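PDB 3ZY2: putative gdp-fucose protein o-fucosyltransferase 1 from Caenorhabditis elegans, which belongs to a protein O-fucosyltransferase family of the GT-B clan and carries guanosine-5'-diphosphate in its pocket in this crystal. Local coordinates for residues Arg219-Trp224 against Ala286-His291; Glu199-Phe204 against Leu319-Arg324; Val12-Met17 against Asn45-Lys50. One frame throughout, in Å; residues are numbered along the deposited sequence.

Contact 1: residues Arg219-Trp224 against Ala286-His291; sequences RNDADW and ASDKDH. With GDP (guanosine-5'-diphosphate), chain C.
Arg219 and Asp288 meet at the C-terminal ends of two neighbouring parallel strands, 213-218 and 282-287, in one Rossmann-like half of the GT-B fold, where the following loops line the guanosine-5'-diphosphate pocket. This inner part is tightly packed. Arg219 NH1 forms a bent salt bridge (134°) to Asp288 OD2 at 2.6 Å, coming from the anti side and out of the carboxylate plane. Asp221 N reaches the same oxygen from the opposite face at 3.2 Å, and Asn220 N takes the syn lone pair of Asp288 OD1 at 2.8 Å in a nearly straight bond. Asp288 CG stands between the backbone N and the carbonyl carbon (chi1 60°), which turns both oxygens toward these three donors, and Asp288 CB lies 3.5 Å from GDP N9. The Arg219 guanidinium is sandwiched between Trp224 CE3 and ribose O4'; its NE and NH2 donate to the diphosphate oxygens O1B and O3B. Asp221 forms a second salt bridge with Arg219 NH1 and, through OD1, caps Trp224 N at the start of helix 222-229. Farther out, the Asn220 side-chain amide pairs with the backbone of Asp290: Asn220 OD1 accepts from Asp290 N, while Asn220 ND2 donates to Asp290 O at 2.9 Å, in the carbonyl plane. The solvent side is looser. There Lys289 lays CD 3.7 Å from Asp221 CA, and its amine gives a weak bond to a water that donates to Asn220 O at 2.8 Å.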
loop_
_atom_site.group_PDB
_atom_site.type_symbol
_atom_site.label_atom_id
_atom_site.label_comp_id
_atom_site.label_asym_id
_atom_site.label_seq_id
_atom_site.Cartn_x
_atom_site.Cartn_y
_atom_site.Cartn_z
ATOM N N ARG A 219 -20.173 -13.545 17.580
ATOM C CA ARG A 219 -19.932 -12.388 16.736
ATOM C C ARG A 219 -21.159 -12.284 15.838
ATOM O O ARG A 219 -21.385 -13.138 14.968
ATOM C CB ARG A 219 -18.655 -12.626 15.908
ATOM C CG ARG A 219 -18.207 -11.417 15.083
ATOM C CD ARG A 219 -17.604 -10.292 15.901
ATOM N NE ARG A 219 -16.850 -9.410 15.008
ATOM C CZ ARG A 219 -17.356 -8.360 14.378
ATOM N NH1 ARG A 219 -18.623 -8.014 14.560
ATOM N NH2 ARG A 219 -16.594 -7.633 13.582
ATOM N N ASN A 220 -21.977 -11.262 16.065
ATOM C CA ASN A 220 -23.270 -11.213 15.386
ATOM C C ASN A 220 -23.871 -9.843 15.089
ATOM O O ASN A 220 -25.062 -9.766 14.799
ATOM C CB ASN A 220 -24.315 -12.107 16.092
ATOM C CG ASN A 220 -24.482 -11.782 17.565
ATOM O OD1 ASN A 220 -24.281 -10.648 18.009
ATOM N ND2 ASN A 220 -24.847 -12.795 18.335
ATOM N N ASP A 221 -23.067 -8.781 15.114
ATOM C CA ASP A 221 -23.605 -7.470 14.701
ATOM C C ASP A 221 -23.945 -7.438 13.205
ATOM O O ASP A 221 -23.568 -8.341 12.460
ATOM C CB ASP A 221 -22.712 -6.304 15.151
ATOM C CG ASP A 221 -21.446 -6.147 14.319
ATOM O OD1 ASP A 221 -21.261 -6.827 13.281
ATOM O OD2 ASP A 221 -20.617 -5.304 14.709
ATOM N N ALA A 222 -24.698 -6.417 12.781
ATOM C CA ALA A 222 -25.244 -6.373 11.419
ATOM C C ALA A 222 -24.182 -6.399 10.319
ATOM O O ALA A 222 -24.363 -7.076 9.304
ATOM C CB ALA A 222 -26.159 -5.164 11.253
ATOM N N ASP A 223 -23.087 -5.670 10.539
ATOM C CA ASP A 223 -21.954 -5.609 9.601
ATOM C C ASP A 223 -21.295 -6.974 9.412
ATOM O O ASP A 223 -20.763 -7.273 8.344
ATOM C CB ASP A 223 -20.881 -4.630 10.099
ATOM C CG ASP A 223 -21.263 -3.163 9.904
ATOM O OD1 ASP A 223 -22.402 -2.854 9.463
ATOM O OD2 ASP A 223 -20.396 -2.305 10.204
ATOM N N TRP A 224 -21.307 -7.785 10.465
ATOM C CA TRP A 224 -20.702 -9.115 10.402
ATOM C C TRP A 224 -21.482 -10.041 9.489
ATOM O O TRP A 224 -20.911 -10.760 8.675
ATOM C CB TRP A 224 -20.635 -9.736 11.795
ATOM C CG TRP A 224 -19.931 -11.066 11.822
ATOM C CD1 TRP A 224 -20.511 -12.293 11.885
ATOM C CD2 TRP A 224 -18.524 -11.285 11.729
ATOM N NE1 TRP A 224 -19.549 -13.273 11.876
ATOM C CE2 TRP A 224 -18.317 -12.683 11.790
ATOM C CE3 TRP A 224 -17.417 -10.439 11.638
ATOM C CZ2 TRP A 224 -17.044 -13.251 11.752
ATOM C CZ3 TRP A 224 -16.150 -10.999 11.603
ATOM C CH2 TRP A 224 -15.973 -12.387 11.658
ATOM N N ALA A 286 -19.534 -14.001 25.505
ATOM C CA ALA A 286 -19.004 -12.697 25.067
ATOM C C ALA A 286 -19.621 -12.419 23.703
ATOM O O ALA A 286 -19.636 -13.280 22.841
ATOM C CB ALA A 286 -17.471 -12.739 24.949
ATOM N N SER A 287 -20.175 -11.221 23.528
ATOM C CA SER A 287 -20.769 -10.848 22.250
ATOM C C SER A 287 -20.571 -9.360 21.979
ATOM O O SER A 287 -20.476 -8.558 22.909
ATOM C CB SER A 287 -22.264 -11.204 22.217
ATOM O OG SER A 287 -22.791 -10.941 20.908
ATOM N N ASP A 288 -20.484 -9.047 20.693
ATOM C CA ASP A 288 -20.503 -7.678 20.201
ATOM C C ASP A 288 -21.904 -7.092 20.113
ATOM O O ASP A 288 -22.057 -5.872 19.946
ATOM C CB ASP A 288 -19.827 -7.594 18.834
ATOM C CG ASP A 288 -20.503 -8.447 17.775
ATOM O OD1 ASP A 288 -21.225 -9.416 18.083
ATOM O OD2 ASP A 288 -20.323 -8.121 16.583
ATOM N N LYS A 289 -22.925 -7.943 20.219
ATOM C CA LYS A 289 -24.308 -7.476 20.058
ATOM C C LYS A 289 -25.309 -8.317 20.847
ATOM O O LYS A 289 -25.738 -7.914 21.933
ATOM C CB LYS A 289 -24.681 -7.423 18.573
ATOM C CG LYS A 289 -26.004 -6.676 18.325
ATOM C CD LYS A 289 -26.500 -6.794 16.902
ATOM C CE LYS A 289 -27.971 -6.369 16.824
ATOM N NZ LYS A 289 -28.888 -7.318 17.532
ATOM N N ASP A 290 -25.668 -9.485 20.318
ATOM C CA ASP A 290 -26.740 -10.299 20.905
ATOM C C ASP A 290 -26.132 -11.466 21.694
ATOM O O ASP A 290 -25.661 -12.456 21.100
ATOM C CB ASP A 290 -27.637 -10.841 19.786
ATOM C CG ASP A 290 -28.797 -11.685 20.292
ATOM O OD1 ASP A 290 -29.020 -11.781 21.524
ATOM O OD2 ASP A 290 -29.520 -12.245 19.426
ATOM N N HIS A 291 -26.125 -11.337 23.023
ATOM C CA HIS A 291 -25.604 -12.407 23.908
ATOM C C HIS A 291 -26.516 -13.633 24.006
ATOM O O HIS A 291 -26.109 -14.670 24.533
ATOM C CB HIS A 291 -25.316 -11.889 25.325
ATOM C CG HIS A 291 -24.318 -10.770 25.370
ATOM N ND1 HIS A 291 -23.029 -10.924 25.833
ATOM C CD2 HIS A 291 -24.435 -9.471 25.006
ATOM C CE1 HIS A 291 -22.392 -9.765 25.739
ATOM N NE2 HIS A 291 -23.222 -8.873 25.237
HETATM P PB GDP C . -13.192 -9.198 14.003
HETATM O O1B GDP C . -14.050 -9.939 14.961
HETATM O O2B GDP C . -11.891 -9.669 13.278
HETATM O O3B GDP C . -13.771 -7.726 13.541
HETATM O O3A GDP C . -12.505 -8.551 15.441
HETATM P PA GDP C . -11.835 -6.981 15.627
HETATM O O1A GDP C . -11.596 -7.385 17.306
HETATM O O2A GDP C . -10.874 -6.505 14.842
HETATM O "O5'" GDP C . -13.449 -6.287 15.266
HETATM C "C5'" GDP C . -13.982 -6.722 16.359
HETATM C "C4'" GDP C . -14.724 -6.010 17.226
HETATM O "O4'" GDP C . -16.045 -5.821 17.539
HETATM C "C3'" GDP C . -14.009 -6.185 18.403
HETATM O "O3'" GDP C . -12.663 -5.266 19.004
HETATM C "C2'" GDP C . -15.102 -5.274 20.072
HETATM O "O2'" GDP C . -14.832 -3.956 19.886
HETATM C "C1'" GDP C . -16.297 -5.796 19.294
HETATM N N9 GDP C . -16.454 -7.016 19.664
HETATM C C8 GDP C . -16.309 -8.517 18.635
HETATM N N7 GDP C . -16.595 -9.168 19.717
HETATM C C5 GDP C . -16.844 -8.806 20.913
HETATM C C6 GDP C . -17.245 -9.242 22.547
HETATM O O6 GDP C . -17.316 -10.382 22.575
HETATM N N1 GDP C . -17.311 -8.310 23.082
HETATM C C2 GDP C . -17.232 -7.070 23.059
HETATM N N2 GDP C . -17.344 -6.340 23.729
HETATM N N3 GDP C . -16.889 -6.212 21.782
HETATM C C4 GDP C . -16.719 -7.225 20.768
HETATM O O HOH W 1 -27.426 -9.937 16.264
#

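Contact 2: residues Glu199-Phe204 against Leu319-Arg324; sequences EQAKKF and LAIMGR
Ala201 of helix 195-208 is the small bump at the middle of this helix-helix crossing, its CB entering the hollow bounded by Ala320, Ile321 and, more loosely, CD of Arg324 on helix 315-324. Ala201 CB lies 3.7 Å from Ile321 CG1 and 3.9 Å from Ala320 CB. With two alanines facing each other, the segment axes come to 8.8 Å, at a crossing angle of -61°. The return bump is Ile321: its CD1 fits beside Phe204, 3.8 Å from CD1 of that ring, which it meets obliquely. Phe204 is turned to receive it by a chi1 of -175°, which sets CG anti to the backbone N. On the other flank the Arg324 chain bends at chi3 (77°) and presents a flat guanidinium face to the extended stem of Lys202, whose CG sits 3.4 Å above the plane, offset toward the rim. Behind Ile321 and Met322 lies Phe284 of strand 282-287, so helix 315-324 is layered between that strand and helix 195-208. No hydrogen bond or salt bridge links the two segments; packing holds them, apolar at the centre and between a lysine stem and a guanidinium face at the flank. Lys202 NZ lies 4.3 Å from Arg324 NH2, a like-charge approach that the long salt bridge from Lys202 to Glu199 may partly offset.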
loop_
_atom_site.group_PDB
_atom_site.type_symbol
_atom_site.label_atom_id
_atom_site.label_comp_id
_atom_site.label_asym_id
_atom_site.label_seq_id
_atom_site.Cartn_x
_atom_site.Cartn_y
_atom_site.Cartn_z
ATOM N N GLU A 199 -7.407 -9.858 37.281
ATOM C CA GLU A 199 -8.173 -9.898 38.508
ATOM C C GLU A 199 -9.659 -9.729 38.249
ATOM O O GLU A 199 -10.493 -10.380 38.897
ATOM C CB GLU A 199 -7.635 -8.835 39.479
ATOM C CG GLU A 199 -6.280 -9.216 40.113
ATOM C CD GLU A 199 -6.223 -10.671 40.591
ATOM O OE1 GLU A 199 -7.059 -11.063 41.434
ATOM O OE2 GLU A 199 -5.347 -11.430 40.112
ATOM N N GLN A 200 -10.017 -8.860 37.308
ATOM C CA GLN A 200 -11.432 -8.672 36.968
ATOM C C GLN A 200 -12.012 -9.988 36.426
ATOM O O GLN A 200 -13.141 -10.381 36.766
ATOM C CB GLN A 200 -11.614 -7.564 35.929
ATOM C CG GLN A 200 -11.544 -6.153 36.530
ATOM C CD GLN A 200 -11.423 -5.061 35.497
ATOM O OE1 GLN A 200 -11.462 -5.301 34.286
ATOM N NE2 GLN A 200 -11.240 -3.833 35.981
ATOM N N ALA A 201 -11.221 -10.681 35.613
ATOM C CA ALA A 201 -11.648 -11.972 35.045
ATOM C C ALA A 201 -11.811 -13.030 36.122
ATOM O O ALA A 201 -12.827 -13.740 36.145
ATOM C CB ALA A 201 -10.650 -12.439 33.986
ATOM N N LYS A 202 -10.820 -13.123 37.012
ATOM C CA LYS A 202 -10.864 -14.086 38.103
ATOM C C LYS A 202 -12.087 -13.840 38.976
ATOM O O LYS A 202 -12.788 -14.789 39.357
ATOM C CB LYS A 202 -9.587 -14.020 38.931
ATOM C CG LYS A 202 -8.373 -14.559 38.227
ATOM C CD LYS A 202 -7.103 -14.320 39.041
ATOM C CE LYS A 202 -5.897 -15.034 38.409
ATOM N NZ LYS A 202 -4.638 -14.907 39.209
ATOM N N LYS A 203 -12.375 -12.574 39.279
ATOM C CA LYS A 203 -13.518 -12.254 40.130
ATOM C C LYS A 203 -14.833 -12.619 39.479
ATOM O O LYS A 203 -15.721 -13.154 40.134
ATOM C CB LYS A 203 -13.538 -10.777 40.536
ATOM C CG LYS A 203 -12.597 -10.438 41.659
ATOM C CD LYS A 203 -12.909 -9.024 42.149
ATOM C CE LYS A 203 -11.904 -8.528 43.194
ATOM N NZ LYS A 203 -10.543 -8.400 42.631
ATOM N N PHE A 204 -14.965 -12.342 38.180
ATOM C CA PHE A 204 -16.216 -12.659 37.496
ATOM C C PHE A 204 -16.430 -14.172 37.476
ATOM O O PHE A 204 -17.541 -14.654 37.689
ATOM C CB PHE A 204 -16.222 -12.109 36.063
ATOM C CG PHE A 204 -17.544 -12.316 35.360
ATOM C CD1 PHE A 204 -17.795 -13.500 34.633
ATOM C CD2 PHE A 204 -18.553 -11.353 35.435
ATOM C CE1 PHE A 204 -19.037 -13.696 34.015
ATOM C CE2 PHE A 204 -19.768 -11.542 34.797
ATOM C CZ PHE A 204 -20.015 -12.715 34.090
ATOM N N LEU A 319 -12.164 -11.233 26.728
ATOM C CA LEU A 319 -11.084 -12.052 26.168
ATOM C C LEU A 319 -10.356 -12.850 27.260
ATOM O O LEU A 319 -10.033 -14.048 27.086
ATOM C CB LEU A 319 -10.074 -11.153 25.421
ATOM C CG LEU A 319 -10.602 -10.592 24.086
ATOM C CD1 LEU A 319 -9.691 -9.472 23.650
ATOM C CD2 LEU A 319 -10.657 -11.669 22.999
ATOM N N ALA A 320 -10.055 -12.180 28.373
ATOM C CA ALA A 320 -9.343 -12.820 29.466
ATOM C C ALA A 320 -10.154 -13.984 30.045
ATOM O O ALA A 320 -9.604 -15.063 30.293
ATOM C CB ALA A 320 -9.008 -11.788 30.545
ATOM N N ILE A 321 -11.453 -13.767 30.252
ATOM C CA ILE A 321 -12.334 -14.832 30.772
ATOM C C ILE A 321 -12.350 -16.019 29.825
ATOM O O ILE A 321 -12.253 -17.153 30.245
ATOM C CB ILE A 321 -13.763 -14.308 31.039
ATOM C CG1 ILE A 321 -13.750 -13.325 32.225
ATOM C CG2 ILE A 321 -14.753 -15.470 31.330
ATOM C CD1 ILE A 321 -14.985 -12.485 32.311
ATOM N N MET A 322 -12.472 -15.753 28.526
ATOM C CA MET A 322 -12.503 -16.848 27.556
ATOM C C MET A 322 -11.180 -17.595 27.548
ATOM O O MET A 322 -11.163 -18.810 27.325
ATOM C CB MET A 322 -12.873 -16.317 26.159
ATOM C CG MET A 322 -14.306 -15.736 26.091
ATOM S SD MET A 322 -14.913 -15.361 24.420
ATOM C CE MET A 322 -14.073 -13.793 24.247
ATOM N N GLY A 323 -10.066 -16.894 27.779
ATOM C CA GLY A 323 -8.750 -17.568 27.821
ATOM C C GLY A 323 -8.639 -18.497 29.023
ATOM O O GLY A 323 -7.864 -19.481 28.987
ATOM N N ARG A 324 -9.424 -18.219 30.072
ATOM C CA ARG A 324 -9.407 -19.012 31.323
ATOM C C ARG A 324 -10.429 -20.139 31.366
ATOM O O ARG A 324 -10.415 -20.950 32.307
ATOM C CB ARG A 324 -9.645 -18.092 32.526
ATOM C CG ARG A 324 -8.495 -17.105 32.706
ATOM C CD ARG A 324 -8.739 -16.126 33.866
ATOM N NE ARG A 324 -8.485 -16.783 35.133
ATOM C CZ ARG A 324 -7.297 -16.854 35.741
ATOM N NH1 ARG A 324 -6.209 -16.285 35.223
ATOM N NH2 ARG A 324 -7.198 -17.510 36.889
#

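Contact 3: residues Val12-Met17 against Asn45-Lys50; sequences VFCPCM and NFIEFK
The Cys14-Pro15-Cys16 turn, which follows strand 10-13 of the six-stranded parallel sheet, packs against Asn45-Ile47, part of a segment that runs through the small antiparallel pair of strands 46-48 and 55-57. Pro15 is the centre of an inverse gamma turn, closed by a weak bond from Cys16 N to Cys14 O and tied a second time by the disulfide between Cys14 SG and Cys16 SG. This doubly closed turn offers a compact surface, and Ile47 supplies the knob that rests on it. Its CG1 is anti to the carbonyl carbon (chi1 -58°) and chi2 is extended, which sends CD1 to 3.5 Å from Pro15 O. The same methyl sits 3.8 Å from Cys14 SG, on the disulfide, and 4.4 Å from Pro15 CD. Beside it the pyrrolidine ring abuts the partner backbone: Pro15 CG is 3.2 Å from Asn45 O, with CD of the same ring 3.5 Å from that oxygen. Asn45 O is buried here without a hydrogen-bond partner, covered by the C-H groups of the proline. Another branch of Ile47, CG2, lies 3.6 Å above the plane of the Phe49 ring, toward the rim. Tyr125 of helix 122-128 touches Cys14, Pro15 and Ile47, closing the contact from outside the two segments. From helix 20-37, Gln23 touches Pro15 and accepts from Ile47 N, while Phe46 meets Phe20, a residue of the nucleotide pocket, edge to face. The turn leads from strand 10-13 into helix 20-37 and on to the adjacent parallel strand 40-42, the beta-alpha-beta crossover typical of a Rossmann-like half of the GT-B fold.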
loop_
_atom_site.group_PDB
_atom_site.type_symbol
_atom_site.label_atom_id
_atom_site.label_comp_id
_atom_site.label_asym_id
_atom_site.label_seq_id
_atom_site.Cartn_x
_atom_site.Cartn_y
_atom_site.Cartn_z
ATOM N N VAL A 12 8.662 2.507 15.797
ATOM C CA VAL A 12 7.362 2.959 16.336
ATOM C C VAL A 12 6.346 2.855 15.213
ATOM O O VAL A 12 6.687 3.070 14.036
ATOM C CB VAL A 12 7.433 4.395 16.949
ATOM C CG1 VAL A 12 7.837 5.456 15.908
ATOM C CG2 VAL A 12 6.105 4.756 17.636
ATOM N N PHE A 13 5.120 2.469 15.547
ATOM C CA PHE A 13 4.102 2.265 14.508
ATOM C C PHE A 13 2.712 2.493 15.044
ATOM O O PHE A 13 2.482 2.436 16.271
ATOM C CB PHE A 13 4.204 0.848 13.885
ATOM C CG PHE A 13 3.569 -0.232 14.730
ATOM C CD1 PHE A 13 4.198 -0.690 15.884
ATOM C CD2 PHE A 13 2.320 -0.761 14.363
ATOM C CE1 PHE A 13 3.587 -1.673 16.683
ATOM C CE2 PHE A 13 1.693 -1.744 15.165
ATOM C CZ PHE A 13 2.337 -2.191 16.313
ATOM N N CYS A 14 1.799 2.744 14.110
ATOM C CA CYS A 14 0.368 2.785 14.382
ATOM C C CYS A 14 -0.278 1.459 13.998
ATOM O O CYS A 14 -0.122 1.030 12.841
ATOM C CB CYS A 14 -0.315 3.888 13.581
ATOM S SG CYS A 14 -2.083 3.952 13.977
ATOM N N PRO A 15 -1.031 0.833 14.936
ATOM C CA PRO A 15 -1.858 -0.305 14.553
ATOM C C PRO A 15 -3.124 0.276 13.938
ATOM O O PRO A 15 -4.192 0.287 14.556
ATOM C CB PRO A 15 -2.156 -1.010 15.885
ATOM C CG PRO A 15 -2.005 0.030 16.929
ATOM C CD PRO A 15 -1.229 1.209 16.353
ATOM N N CYS A 16 -2.972 0.780 12.721
ATOM C CA CYS A 16 -3.949 1.706 12.160
ATOM C C CYS A 16 -4.985 1.040 11.279
ATOM O O CYS A 16 -5.733 1.721 10.580
ATOM C CB CYS A 16 -3.220 2.815 11.383
ATOM S SG CYS A 16 -3.016 4.396 12.267
ATOM N N MET A 17 -5.020 -0.282 11.330
ATOM C CA MET A 17 -6.010 -1.030 10.582
ATOM C C MET A 17 -6.916 -1.877 11.457
ATOM O O MET A 17 -6.469 -2.730 12.220
ATOM C CB MET A 17 -5.356 -1.910 9.535
ATOM C CG MET A 17 -6.385 -2.621 8.718
ATOM S SD MET A 17 -5.720 -3.379 7.256
ATOM C CE MET A 17 -4.785 -4.702 7.986
ATOM N N ASN A 45 0.087 2.350 21.169
ATOM C CA ASN A 45 -1.243 2.566 21.738
ATOM C C ASN A 45 -2.209 1.764 20.896
ATOM O O ASN A 45 -2.147 1.787 19.641
ATOM C CB ASN A 45 -1.632 4.029 21.663
ATOM C CG ASN A 45 -0.840 4.898 22.622
ATOM O OD1 ASN A 45 -0.460 4.472 23.737
ATOM N ND2 ASN A 45 -0.607 6.136 22.207
ATOM N N PHE A 46 -3.079 1.012 21.558
ATOM C CA PHE A 46 -4.200 0.408 20.827
ATOM C C PHE A 46 -5.304 1.413 20.600
ATOM O O PHE A 46 -5.271 2.490 21.165
ATOM C CB PHE A 46 -4.697 -0.847 21.562
ATOM C CG PHE A 46 -3.671 -1.945 21.576
ATOM C CD1 PHE A 46 -3.479 -2.704 20.418
ATOM C CD2 PHE A 46 -2.892 -2.203 22.713
ATOM C CE1 PHE A 46 -2.515 -3.745 20.375
ATOM C CE2 PHE A 46 -1.909 -3.254 22.666
ATOM C CZ PHE A 46 -1.747 -4.008 21.501
ATOM N N ILE A 47 -6.251 1.071 19.745
ATOM C CA ILE A 47 -7.211 2.045 19.276
ATOM C C ILE A 47 -8.620 1.522 19.460
ATOM O O ILE A 47 -8.928 0.400 19.070
ATOM C CB ILE A 47 -6.942 2.387 17.795
ATOM C CG1 ILE A 47 -5.513 2.936 17.617
ATOM C CG2 ILE A 47 -7.937 3.448 17.318
ATOM C CD1 ILE A 47 -5.110 3.246 16.183
ATOM N N GLU A 48 -9.479 2.362 20.052
ATOM C CA GLU A 48 -10.909 2.076 20.235
ATOM C C GLU A 48 -11.721 3.047 19.418
ATOM O O GLU A 48 -11.435 4.239 19.419
ATOM C CB GLU A 48 -11.291 2.206 21.708
ATOM C CG GLU A 48 -10.826 1.035 22.556
ATOM C CD GLU A 48 -11.231 1.174 24.002
ATOM O OE1 GLU A 48 -11.933 2.143 24.382
ATOM O OE2 GLU A 48 -10.840 0.324 24.799
ATOM N N PHE A 49 -12.748 2.549 18.750
ATOM C CA PHE A 49 -13.592 3.393 17.922
ATOM C C PHE A 49 -15.007 3.604 18.446
ATOM O O PHE A 49 -15.734 4.450 17.900
ATOM C CB PHE A 49 -13.673 2.833 16.503
ATOM C CG PHE A 49 -12.365 2.807 15.783
ATOM C CD1 PHE A 49 -11.802 3.960 15.266
ATOM C CD2 PHE A 49 -11.693 1.601 15.615
ATOM C CE1 PHE A 49 -10.586 3.917 14.588
ATOM C CE2 PHE A 49 -10.472 1.540 14.935
ATOM C CZ PHE A 49 -9.919 2.697 14.419
ATOM N N LYS A 50 -15.404 2.878 19.489
ATOM C CA LYS A 50 -16.796 2.932 19.966
ATOM C C LYS A 50 -17.013 4.101 20.946
ATOM O O LYS A 50 -17.467 3.935 22.077
ATOM C CB LYS A 50 -17.263 1.540 20.464
ATOM C CG LYS A 50 -17.270 1.219 21.987
ATOM C CD LYS A 50 -15.961 1.518 22.739
ATOM C CE LYS A 50 -14.904 0.446 22.534
ATOM N NZ LYS A 50 -14.294 0.578 21.192
#

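Contact 3 closes first along the chain and joins the six-stranded parallel sheet to the small antiparallel pair; contact 1 is nested inside the longer loop closed by contact 2, and both belong to the second, five-stranded parallel sheet region. The centres of contacts 1 and 2 lie about 20 Å apart, yet they touch where Ala286 CB of strand 282-287 meets Met322 CE of helix 315-324 at 3.6 Å. Contact 3 is about 21 Å from contact 1 and 23 Å from contact 2 between centres, and touches neither. Guanosine-5'-diphosphate bridges the two halves, gripped by Arg219 in contact 1 and by Gly21 and Asn22, which follow the turn of contact 3.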